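PDB 1DYQ: enterotoxin type A from Staphylococcus aureus, which acts as a superantigen, binding MHC class II molecules and T-cell receptors to activate T cells, and causes staphylococcal food poisoning. Local coordinates for residues A[30-35]-A[164-169]. The protein carries 3 engineered substitutions. Numbering follows the deposited sequence.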
loop_
_atom_site.group_PDB
_atom_site.type_symbol
_atom_site.label_atom_id
_atom_site.label_comp_id
_atom_site.label_asym_id
_atom_site.label_seq_id
_atom_site.Cartn_x
_atom_site.Cartn_y
_atom_site.Cartn_z
ATOM N N ILE A 30 6.155 6.406 -5.296
ATOM C CA ILE A 30 5.705 5.125 -4.711
ATOM C C ILE A 30 4.228 4.930 -4.819
ATOM O O ILE A 30 3.725 3.808 -4.884
ATOM C CB ILE A 30 6.243 4.946 -3.296
ATOM C CG1 ILE A 30 6.325 3.485 -2.858
ATOM C CG2 ILE A 30 5.401 5.715 -2.282
ATOM C CD1 ILE A 30 6.135 2.448 -3.894
ATOM N N TYR A 31 3.425 6.042 -4.948
ATOM C CA TYR A 31 1.983 5.861 -5.133
ATOM C C TYR A 31 1.484 6.151 -6.504
ATOM O O TYR A 31 0.255 5.946 -6.775
ATOM C CB TYR A 31 1.235 6.779 -4.096
ATOM C CG TYR A 31 1.387 6.218 -2.710
ATOM C CD1 TYR A 31 0.737 5.004 -2.389
ATOM C CD2 TYR A 31 2.111 6.825 -1.709
ATOM C CE1 TYR A 31 0.867 4.458 -1.131
ATOM C CE2 TYR A 31 2.238 6.296 -0.456
ATOM C CZ TYR A 31 1.626 5.081 -0.156
ATOM O OH TYR A 31 1.709 4.547 1.090
ATOM N N TYR A 32 2.285 6.573 -7.476
ATOM C CA TYR A 32 1.809 6.908 -8.800
ATOM C C TYR A 32 2.720 6.449 -9.943
ATOM O O TYR A 32 2.223 6.253 -11.034
ATOM C CB TYR A 32 1.615 8.438 -8.859
ATOM C CG TYR A 32 0.865 8.968 -10.048
ATOM C CD1 TYR A 32 -0.477 8.677 -10.238
ATOM C CD2 TYR A 32 1.508 9.820 -10.944
ATOM C CE1 TYR A 32 -1.164 9.200 -11.334
ATOM C CE2 TYR A 32 0.823 10.339 -12.038
ATOM C CZ TYR A 32 -0.491 10.006 -12.222
ATOM O OH TYR A 32 -1.161 10.530 -13.316
ATOM N N TYR A 33 3.997 6.202 -9.635
ATOM C CA TYR A 33 4.909 5.715 -10.703
ATOM C C TYR A 33 5.542 4.386 -10.243
ATOM O O TYR A 33 6.656 4.046 -10.661
ATOM C CB TYR A 33 6.008 6.722 -10.959
ATOM C CG TYR A 33 5.573 8.075 -11.486
ATOM C CD1 TYR A 33 4.824 8.194 -12.631
ATOM C CD2 TYR A 33 5.963 9.224 -10.802
ATOM C CE1 TYR A 33 4.442 9.449 -13.108
ATOM C CE2 TYR A 33 5.618 10.484 -11.291
ATOM C CZ TYR A 33 4.852 10.566 -12.416
ATOM O OH TYR A 33 4.524 11.826 -12.914
ATOM N N ASN A 34 4.805 3.614 -9.496
ATOM C CA ASN A 34 5.315 2.377 -8.903
ATOM C C ASN A 34 5.247 1.185 -9.862
ATOM O O ASN A 34 4.795 1.240 -10.981
ATOM C CB ASN A 34 4.584 2.067 -7.609
ATOM C CG ASN A 34 3.104 1.824 -7.745
ATOM O OD1 ASN A 34 2.605 1.367 -8.768
ATOM N ND2 ASN A 34 2.331 2.068 -6.668
ATOM N N GLU A 35 5.847 0.081 -9.365
ATOM C CA GLU A 35 5.811 -1.201 -10.074
ATOM C C GLU A 35 5.217 -2.224 -9.095
ATOM O O GLU A 35 5.685 -2.282 -7.933
ATOM C CB GLU A 35 7.241 -1.674 -10.430
ATOM C CG GLU A 35 7.981 -0.708 -11.361
ATOM C CD GLU A 35 9.283 -1.333 -11.886
ATOM O OE1 GLU A 35 10.186 -1.596 -11.096
ATOM O OE2 GLU A 35 9.358 -1.519 -13.123
ATOM N N LEU A 164 -5.979 9.655 -5.560
ATOM C CA LEU A 164 -5.760 10.975 -4.954
ATOM C C LEU A 164 -4.721 11.749 -5.735
ATOM O O LEU A 164 -4.814 12.969 -5.867
ATOM C CB LEU A 164 -5.421 10.901 -3.491
ATOM C CG LEU A 164 -6.461 10.236 -2.574
ATOM C CD1 LEU A 164 -5.994 10.190 -1.143
ATOM C CD2 LEU A 164 -7.811 10.987 -2.704
ATOM N N GLN A 165 -3.676 11.066 -6.210
ATOM C CA GLN A 165 -2.688 11.777 -7.047
ATOM C C GLN A 165 -3.315 12.233 -8.341
ATOM O O GLN A 165 -3.123 13.402 -8.754
ATOM C CB GLN A 165 -1.494 10.804 -7.318
ATOM C CG GLN A 165 -0.393 11.513 -8.126
ATOM C CD GLN A 165 0.207 12.674 -7.356
ATOM O OE1 GLN A 165 0.439 12.658 -6.168
ATOM N NE2 GLN A 165 0.451 13.759 -8.121
ATOM N N GLU A 166 -4.049 11.409 -9.035
ATOM C CA GLU A 166 -4.640 11.697 -10.313
ATOM C C GLU A 166 -5.677 12.829 -10.225
ATOM O O GLU A 166 -5.663 13.725 -11.069
ATOM C CB GLU A 166 -5.353 10.451 -10.881
ATOM C CG GLU A 166 -5.788 10.686 -12.340
ATOM C CD GLU A 166 -4.552 10.906 -13.212
ATOM O OE1 GLU A 166 -3.761 9.954 -13.335
ATOM O OE2 GLU A 166 -4.365 12.032 -13.709
ATOM N N LYS A 167 -6.515 12.757 -9.211
ATOM C CA LYS A 167 -7.626 13.726 -9.099
ATOM C C LYS A 167 -7.224 14.978 -8.384
ATOM O O LYS A 167 -7.652 16.091 -8.828
ATOM C CB LYS A 167 -8.817 13.039 -8.430
ATOM C CG LYS A 167 -10.005 13.956 -8.150
ATOM C CD LYS A 167 -10.766 14.247 -9.434
ATOM C CE LYS A 167 -12.120 14.888 -9.120
ATOM N NZ LYS A 167 -12.986 14.873 -10.345
ATOM N N TYR A 168 -6.475 14.930 -7.310
ATOM C CA TYR A 168 -6.111 16.068 -6.508
ATOM C C TYR A 168 -4.643 16.441 -6.536
ATOM O O TYR A 168 -4.260 17.426 -5.866
ATOM C CB TYR A 168 -6.521 15.835 -5.028
ATOM C CG TYR A 168 -8.007 15.588 -4.890
ATOM C CD1 TYR A 168 -8.878 16.676 -4.866
ATOM C CD2 TYR A 168 -8.547 14.308 -4.884
ATOM C CE1 TYR A 168 -10.248 16.471 -4.781
ATOM C CE2 TYR A 168 -9.906 14.102 -4.817
ATOM C CZ TYR A 168 -10.752 15.199 -4.767
ATOM O OH TYR A 168 -12.112 14.996 -4.706
ATOM N N ASN A 169 -3.806 15.760 -7.312
ATOM C CA ASN A 169 -2.363 16.070 -7.329
ATOM C C ASN A 169 -1.776 16.046 -5.942
ATOM O O ASN A 169 -0.925 16.832 -5.530
ATOM C CB ASN A 169 -2.114 17.452 -7.979
ATOM C CG ASN A 169 -2.660 17.528 -9.374
ATOM O OD1 ASN A 169 -2.535 16.625 -10.180
ATOM N ND2 ASN A 169 -3.296 18.675 -9.694
#
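Tyr32 reaches across to helix 153-168 and is held there at two places, over one ring face by Gln165 and at its hydroxyl by Glu166. The methylene CG of Gln165 sits 3.7 Å from the centroid of the Tyr32 ring, a CH-pi contact displaced toward the CG-CD1 side, where Gln165 CG comes within 3.4 Å of Tyr32 CG. With its own CG anti to the backbone N (chi1 -168°), Tyr32 lays the ring against this methylene and carries the hydroxyl on to the next residue of the helix. There Tyr32 OH donates a hydrogen bond of 2.7 Å to Glu166 OE1, which lies at the ring edge, near its plane; the hydroxyl meets the syn side of the carboxylate, 32° out of its plane. The bend at chi2 in Gln165 turns the amide aside, where OE1 accepts a hydrogen bond from Tyr171 N beyond the helix end. At its CD2 edge Tyr32 meets the face of Tyr33, toward the rim of that ring. The contact thus joins the C-terminal part of helix 23-32 to the last turn of helix 153-168, another side of which packs on strand 119-132 through Leu164 and Tyr168.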